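Local coordinates for protein Cg9734-pa (Drosophila melanogaster, PDB 2BK9) that binds heme as a globin whose iron can be held by two histidines, and probably carries oxygen, with a possible peroxidase activity, at residues A[85-90]-A[138-144]; A[26-31]-A[112-116]. The protein carries 1 engineered substitution. All coordinates share one frame; numbering follows the deposited sequence.

Interaction 1 of 2, residues A[85-90]-A[138-144]; sequences LDEIWT and VYAIIFK
Val138 overlaps the indole of Trp89 from above: its CB lies 3.5 Å from the centroid of the five-membered ring and only 2° off the ring normal, which defines a CH-pi contact over the face. CG1 drops toward the NE1 side, 3.5 Å from NE1 of Trp89, while CG2 lies over the CE2 side. On the opposite face sits CG2 of Ile88, so the indole is sandwiched between aliphatic groups. Further along the ring, Ile142 CD1 meets Trp89 CE3 obliquely at 3.8 Å. With chi1 at -71°, CG of Trp89 is anti to its carbonyl carbon, which lays the indole beneath Val138, and NE1 is hydrogen-bonded to Ser72. Segments 85-90 and 138-143, on helices 81-96 and 125-143, cross at -56°; these are helices F and H of the globin fold, the first bearing the heme ligand His96 at its far end, and Trp89 belongs to the heme pocket. A leucine in place of Trp89 would probably leave Val138 without its aromatic face and Ser72 without its indole donor. Ile141 is a knob in the hole formed by Leu85, Asp86, Trp89 and Thr90: CG2 lies 3.6 Å from Trp89 CB, and CD1 reaches Leu85 O. Toward solvent the chemistry turns polar. Lys144, whose chain bends at its last torsion, brings NZ to the syn lone pair of Asp86 OD1 at 2.8 Å, forming a salt bridge. A water accepts from that NZ and donates to Thr90 OG1 and Ile141 O, while Thr90 OG1 itself donates to Asp86 O.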
loop_
_atom_site.group_PDB
_atom_site.type_symbol
_atom_site.label_atom_id
_atom_site.label_comp_id
_atom_site.label_asym_id
_atom_site.label_seq_id
_atom_site.Cartn_x
_atom_site.Cartn_y
_atom_site.Cartn_z
ATOM N N LEU A 85 -7.214 -11.306 5.442
ATOM C CA LEU A 85 -6.043 -10.423 5.364
ATOM C C LEU A 85 -4.757 -11.216 5.210
ATOM O O LEU A 85 -3.867 -10.873 4.444
ATOM C CB LEU A 85 -5.961 -9.498 6.565
ATOM C CG LEU A 85 -7.058 -8.453 6.679
ATOM C CD1 LEU A 85 -6.991 -7.765 8.011
ATOM C CD2 LEU A 85 -6.961 -7.442 5.545
ATOM N N ASP A 86 -4.639 -12.298 5.979
ATOM C CA ASP A 86 -3.450 -13.123 5.894
ATOM C C ASP A 86 -3.313 -13.662 4.470
ATOM O O ASP A 86 -2.201 -13.695 3.908
ATOM C CB ASP A 86 -3.472 -14.255 6.894
ATOM C CG ASP A 86 -2.145 -14.946 6.940
ATOM O OD1 ASP A 86 -1.215 -14.467 7.560
ATOM O OD2 ASP A 86 -1.961 -15.993 6.324
ATOM N N GLU A 87 -4.416 -14.105 3.875
ATOM C CA GLU A 87 -4.377 -14.604 2.519
ATOM C C GLU A 87 -3.932 -13.521 1.551
ATOM O O GLU A 87 -3.061 -13.752 0.724
ATOM C CB GLU A 87 -5.750 -15.158 2.149
ATOM C CG GLU A 87 -5.774 -15.655 0.752
ATOM C CD GLU A 87 -7.139 -16.113 0.266
ATOM O OE1 GLU A 87 -8.198 -15.918 0.947
ATOM O OE2 GLU A 87 -7.187 -16.659 -0.857
ATOM N N ILE A 88 -4.595 -12.381 1.582
ATOM C CA ILE A 88 -4.310 -11.297 0.646
ATOM C C ILE A 88 -2.822 -10.960 0.697
ATOM O O ILE A 88 -2.146 -10.849 -0.327
ATOM C CB ILE A 88 -5.185 -10.085 0.962
ATOM C CG1 ILE A 88 -6.666 -10.371 0.605
ATOM C CG2 ILE A 88 -4.675 -8.852 0.277
ATOM C CD1 ILE A 88 -7.637 -9.405 1.230
ATOM N N TRP A 89 -2.347 -10.688 1.899
ATOM C CA TRP A 89 -1.023 -10.062 2.047
ATOM C C TRP A 89 0.116 -11.068 1.975
ATOM O O TRP A 89 1.215 -10.704 1.600
ATOM C CB TRP A 89 -1.003 -9.176 3.275
ATOM C CG TRP A 89 -1.844 -7.967 3.039
ATOM C CD1 TRP A 89 -3.166 -7.780 3.393
ATOM C CD2 TRP A 89 -1.469 -6.815 2.315
ATOM N NE1 TRP A 89 -3.603 -6.572 2.922
ATOM C CE2 TRP A 89 -2.570 -5.960 2.268
ATOM C CE3 TRP A 89 -0.287 -6.408 1.718
ATOM C CZ2 TRP A 89 -2.513 -4.711 1.666
ATOM C CZ3 TRP A 89 -0.239 -5.173 1.113
ATOM C CH2 TRP A 89 -1.340 -4.337 1.107
ATOM N N THR A 90 -0.147 -12.329 2.308
ATOM C CA THR A 90 0.844 -13.349 2.051
ATOM C C THR A 90 1.084 -13.485 0.568
ATOM O O THR A 90 2.221 -13.582 0.091
ATOM C CB THR A 90 0.452 -14.669 2.685
ATOM O OG1 THR A 90 0.420 -14.523 4.114
ATOM C CG2 THR A 90 1.481 -15.738 2.359
ATOM N N VAL A 138 -1.048 -5.372 8.289
ATOM C CA VAL A 138 -0.790 -6.036 7.027
ATOM C C VAL A 138 0.713 -6.184 6.760
ATOM O O VAL A 138 1.134 -7.160 6.181
ATOM C CB VAL A 138 -1.604 -5.475 5.834
ATOM C CG1 VAL A 138 -3.073 -5.474 6.168
ATOM C CG2 VAL A 138 -1.166 -4.171 5.461
ATOM N N TYR A 139 1.503 -5.233 7.214
ATOM C CA TYR A 139 2.978 -5.350 7.106
ATOM C C TYR A 139 3.508 -6.502 7.936
ATOM O O TYR A 139 4.488 -7.151 7.523
ATOM C CB TYR A 139 3.656 -4.039 7.484
ATOM C CG TYR A 139 3.865 -3.169 6.290
ATOM C CD1 TYR A 139 2.846 -2.878 5.373
ATOM C CD2 TYR A 139 5.099 -2.632 6.016
ATOM C CE1 TYR A 139 3.030 -2.104 4.255
ATOM C CE2 TYR A 139 5.291 -1.839 4.856
ATOM C CZ TYR A 139 4.260 -1.634 3.970
ATOM O OH TYR A 139 4.418 -0.880 2.833
ATOM N N ALA A 140 2.903 -6.784 9.089
ATOM C CA ALA A 140 3.278 -7.980 9.859
ATOM C C ALA A 140 3.115 -9.222 9.002
ATOM O O ALA A 140 3.950 -10.113 9.045
ATOM N N ILE A 141 2.042 -9.274 8.212
ATOM C CA ILE A 141 1.784 -10.396 7.367
ATOM C C ILE A 141 2.850 -10.505 6.271
ATOM O O ILE A 141 3.423 -11.588 6.020
ATOM C CB ILE A 141 0.384 -10.334 6.766
ATOM C CG1 ILE A 141 -0.711 -10.345 7.839
ATOM C CG2 ILE A 141 0.234 -11.479 5.764
ATOM C CD1 ILE A 141 -2.079 -9.906 7.364
ATOM N N ILE A 142 3.148 -9.391 5.601
ATOM C CA ILE A 142 4.181 -9.404 4.582
ATOM C C ILE A 142 5.483 -9.916 5.174
ATOM O O ILE A 142 6.218 -10.735 4.601
ATOM C CB ILE A 142 4.400 -7.979 3.992
ATOM C CG1 ILE A 142 3.112 -7.453 3.321
ATOM C CG2 ILE A 142 5.577 -7.987 2.983
ATOM C CD1 ILE A 142 3.277 -6.042 2.874
ATOM N N PHE A 143 5.840 -9.359 6.324
ATOM C CA PHE A 143 7.201 -9.541 6.851
ATOM C C PHE A 143 7.447 -10.911 7.461
ATOM O O PHE A 143 8.606 -11.307 7.602
ATOM C CB PHE A 143 7.544 -8.434 7.847
ATOM C CG PHE A 143 7.804 -7.086 7.222
ATOM C CD1 PHE A 143 7.621 -6.813 5.887
ATOM C CD2 PHE A 143 8.245 -6.078 8.017
ATOM C CE1 PHE A 143 7.909 -5.563 5.347
ATOM C CE2 PHE A 143 8.485 -4.828 7.482
ATOM C CZ PHE A 143 8.311 -4.566 6.166
ATOM N N LYS A 144 6.397 -11.673 7.724
ATOM C CA LYS A 144 6.587 -13.073 8.116
ATOM C C LYS A 144 6.745 -13.971 6.902
ATOM O O LYS A 144 6.864 -15.172 7.084
ATOM C CB LYS A 144 5.510 -13.576 9.115
ATOM C CG LYS A 144 4.138 -13.697 8.568
ATOM C CD LYS A 144 3.199 -14.279 9.623
ATOM C CE LYS A 144 1.698 -14.301 9.230
ATOM N NZ LYS A 144 1.436 -15.136 8.034
HETATM O O HOH W 1 2.622 -14.244 5.705
#

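Interaction 2 of 2, residues A[26-31]-A[112-116]; sequences AILTQF and VILDV. With HEM (protoporphyrin IX containing Fe), chain B.
Gln30 comes toward Val112 from the opposite direction and lies against its methyls on the way to a charge. Its CB lies 3.7 Å from Val112 CG1, and CG touches both methyl groups of that valine. CD still touches Val112 CG1, and OE1, which accepts a hydrogen bond from Arg34, lies near CG2. Extended, with CG anti to the backbone N, the chain delivers NE2 to Asp115 OD2 at 2.9 Å, with an N-H...O angle of 152°. The carboxylate is met on its anti side, by a donor tilted out of the carboxylate plane, and the amide and carboxylate planes stand 87° apart. The same NE2 also passes Val116 CG2 at 3.6 Å. Beside this polar pair, Ile27 supplies much of the apolar packing: CG2 meets Ile113 CG1 at 3.9 Å, CG1 packs across Val116, and the Ile27 carbonyl oxygen lies 3.2 Å from Val112 CG1. Ala26 CB closes the end against Val116. One turn along from Ile27, Phe31 sends CZ to within 3.7 Å of the heme methyl CMC, with the vinyl carbon CAC in plane at the ring edge. Segments 26-31 and 112-116, on helices 20-34 and 103-120, cross at 132°, the packing of helices B and G in the globin fold, on the distal side of the heme pocket.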
loop_
_atom_site.group_PDB
_atom_site.type_symbol
_atom_site.label_atom_id
_atom_site.label_comp_id
_atom_site.label_asym_id
_atom_site.label_seq_id
_atom_site.Cartn_x
_atom_site.Cartn_y
_atom_site.Cartn_z
ATOM N N ALA A 26 -0.356 9.312 -6.744
ATOM C CA ALA A 26 0.238 10.110 -5.667
ATOM C C ALA A 26 1.160 9.245 -4.808
ATOM O O ALA A 26 2.261 9.650 -4.424
ATOM C CB ALA A 26 -0.835 10.776 -4.822
ATOM N N ILE A 27 0.711 8.047 -4.475
ATOM C CA ILE A 27 1.512 7.111 -3.728
ATOM C C ILE A 27 2.779 6.763 -4.486
ATOM O O ILE A 27 3.902 6.872 -3.959
ATOM C CB ILE A 27 0.709 5.851 -3.378
ATOM C CG1 ILE A 27 -0.410 6.166 -2.397
ATOM C CG2 ILE A 27 1.625 4.750 -2.878
ATOM C CD1 ILE A 27 -1.423 5.050 -2.192
ATOM N N LEU A 28 2.632 6.315 -5.731
ATOM C CA LEU A 28 3.795 5.773 -6.402
ATOM C C LEU A 28 4.763 6.843 -6.884
ATOM O O LEU A 28 5.971 6.642 -6.813
ATOM C CB LEU A 28 3.271 4.806 -7.459
ATOM C CG LEU A 28 4.153 3.709 -7.943
ATOM C CD1 LEU A 28 4.618 2.780 -6.831
ATOM C CD2 LEU A 28 3.494 2.933 -9.045
ATOM N N THR A 29 4.274 7.991 -7.338
ATOM C CA THR A 29 5.210 9.064 -7.639
ATOM C C THR A 29 5.994 9.491 -6.392
ATOM O O THR A 29 7.189 9.743 -6.494
ATOM C CB THR A 29 4.594 10.292 -8.303
ATOM O OG1 THR A 29 3.606 10.868 -7.449
ATOM C CG2 THR A 29 4.026 9.984 -9.670
ATOM N N GLN A 30 5.340 9.555 -5.231
ATOM C CA GLN A 30 6.046 9.972 -4.032
ATOM C C GLN A 30 7.099 8.933 -3.642
ATOM O O GLN A 30 8.200 9.270 -3.227
ATOM C CB GLN A 30 5.059 10.248 -2.870
ATOM C CG GLN A 30 5.789 10.640 -1.581
ATOM C CD GLN A 30 4.983 10.909 -0.318
ATOM O OE1 GLN A 30 5.580 11.099 0.760
ATOM N NE2 GLN A 30 3.667 10.995 -0.398
ATOM N N PHE A 31 6.720 7.669 -3.755
ATOM C CA PHE A 31 7.651 6.582 -3.493
ATOM C C PHE A 31 8.922 6.743 -4.337
ATOM O O PHE A 31 10.026 6.674 -3.820
ATOM C CB PHE A 31 6.916 5.301 -3.775
ATOM C CG PHE A 31 7.689 4.028 -3.578
ATOM C CD1 PHE A 31 8.271 3.688 -2.359
ATOM C CD2 PHE A 31 7.749 3.116 -4.600
ATOM C CE1 PHE A 31 8.889 2.478 -2.179
ATOM C CE2 PHE A 31 8.348 1.887 -4.410
ATOM C CZ PHE A 31 8.923 1.579 -3.188
ATOM N N VAL A 112 4.825 6.537 2.781
ATOM C CA VAL A 112 4.229 7.295 1.677
ATOM C C VAL A 112 2.746 7.023 1.583
ATOM O O VAL A 112 1.970 7.956 1.397
ATOM C CB VAL A 112 4.933 6.937 0.400
ATOM C CG1 VAL A 112 4.132 7.346 -0.781
ATOM C CG2 VAL A 112 6.386 7.469 0.385
ATOM N N ILE A 113 2.313 5.783 1.746
ATOM C CA ILE A 113 0.873 5.478 1.754
ATOM C C ILE A 113 0.181 6.259 2.854
ATOM O O ILE A 113 -0.846 6.894 2.641
ATOM C CB ILE A 113 0.652 3.961 1.951
ATOM C CG1 ILE A 113 1.115 3.203 0.704
ATOM C CG2 ILE A 113 -0.811 3.668 2.258
ATOM C CD1 ILE A 113 1.186 1.716 0.945
ATOM N N LEU A 114 0.730 6.211 4.060
ATOM C CA LEU A 114 0.102 6.910 5.174
ATOM C C LEU A 114 0.086 8.420 4.952
ATOM O O LEU A 114 -0.906 9.077 5.269
ATOM C CB LEU A 114 0.793 6.525 6.479
ATOM C CG LEU A 114 0.473 5.085 6.936
ATOM C CD1 LEU A 114 1.440 4.662 8.019
ATOM C CD2 LEU A 114 -0.959 4.944 7.402
ATOM N N ASP A 115 1.137 8.956 4.353
ATOM C CA ASP A 115 1.190 10.357 4.029
ATOM C C ASP A 115 0.071 10.738 3.037
ATOM O O ASP A 115 -0.624 11.735 3.210
ATOM C CB ASP A 115 2.562 10.669 3.454
ATOM C CG ASP A 115 2.725 12.051 3.088
ATOM O OD1 ASP A 115 2.950 12.852 4.025
ATOM O OD2 ASP A 115 2.600 12.455 1.894
ATOM N N VAL A 116 -0.077 9.952 1.981
ATOM C CA VAL A 116 -1.059 10.250 0.965
ATOM C C VAL A 116 -2.468 10.186 1.549
ATOM O O VAL A 116 -3.288 11.051 1.288
ATOM C CB VAL A 116 -0.893 9.337 -0.232
ATOM C CG1 VAL A 116 -2.122 9.402 -1.170
ATOM C CG2 VAL A 116 0.379 9.677 -0.991
HETATM C CHA HEM B . 4.097 -6.270 -9.031
HETATM C CHB HEM B . 1.023 -5.162 -5.502
HETATM C CHC HEM B . 4.569 -2.897 -3.269
HETATM C CHD HEM B . 7.494 -3.599 -6.969
HETATM C C1A HEM B . 2.989 -6.218 -8.227
HETATM C C2A HEM B . 1.761 -6.988 -8.434
HETATM C C3A HEM B . 0.889 -6.706 -7.440
HETATM C C4A HEM B . 1.549 -5.725 -6.626
HETATM C CMA HEM B . -0.533 -7.224 -7.151
HETATM C CAA HEM B . 1.561 -7.962 -9.601
HETATM C CBA HEM B . 2.301 -9.275 -9.345
HETATM C CGA HEM B . 2.152 -10.104 -10.593
HETATM O O1A HEM B . 2.894 -9.862 -11.591
HETATM O O2A HEM B . 1.305 -11.012 -10.593
HETATM C C1B HEM B . 1.705 -4.389 -4.593
HETATM C C2B HEM B . 1.164 -3.967 -3.331
HETATM C C3B HEM B . 2.169 -3.329 -2.702
HETATM C C4B HEM B . 3.339 -3.399 -3.523
HETATM C CMB HEM B . -0.250 -4.209 -2.884
HETATM C CAB HEM B . 2.184 -2.758 -1.336
HETATM C CBB HEM B . 1.156 -2.203 -0.722
HETATM C C1C HEM B . 5.681 -2.884 -4.051
HETATM C C2C HEM B . 6.983 -2.314 -3.718
HETATM C C3C HEM B . 7.785 -2.450 -4.774
HETATM C C4C HEM B . 7.028 -3.148 -5.781
HETATM C CMC HEM B . 7.318 -1.693 -2.364
HETATM C CAC HEM B . 9.208 -1.964 -4.842
HETATM C CBC HEM B . 9.878 -1.594 -5.913
HETATM C C1D HEM B . 6.840 -4.366 -7.874
HETATM C C2D HEM B . 7.405 -4.895 -9.042
HETATM C C3D HEM B . 6.402 -5.680 -9.674
HETATM C C4D HEM B . 5.263 -5.595 -8.800
HETATM C CMD HEM B . 8.805 -4.624 -9.564
HETATM C CAD HEM B . 6.560 -6.444 -10.962
HETATM C CBD HEM B . 6.344 -5.570 -12.158
HETATM C CGD HEM B . 6.518 -6.282 -13.462
HETATM O O1D HEM B . 6.517 -5.614 -14.523
HETATM O O2D HEM B . 6.655 -7.534 -13.458
HETATM N NA HEM B . 2.841 -5.482 -7.099
HETATM N NB HEM B . 3.053 -4.030 -4.706
HETATM N NC HEM B . 5.741 -3.394 -5.322
HETATM N ND HEM B . 5.543 -4.809 -7.731
HETATM FE FE HEM B . 4.280 -4.416 -6.247
#

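Interactions 1 and 2 lie on opposite sides of the chain's centre, with their own centres about 20 Å apart and no direct touch. Their four segments lie on four different helices and alternate along the chain, so the two connections cross in sequence. Interaction 1 is the more buried, built on an aromatic face and an isoleucine knob, with a salt bridge and a bridging water at its solvent side. Interaction 2 is only partly buried; its aliphatic packing is bordered by an uncharged amide donating to a carboxylate. Each supplies one aromatic residue to the heme pocket: Trp89 from the helix bearing His96, Phe31 near His61.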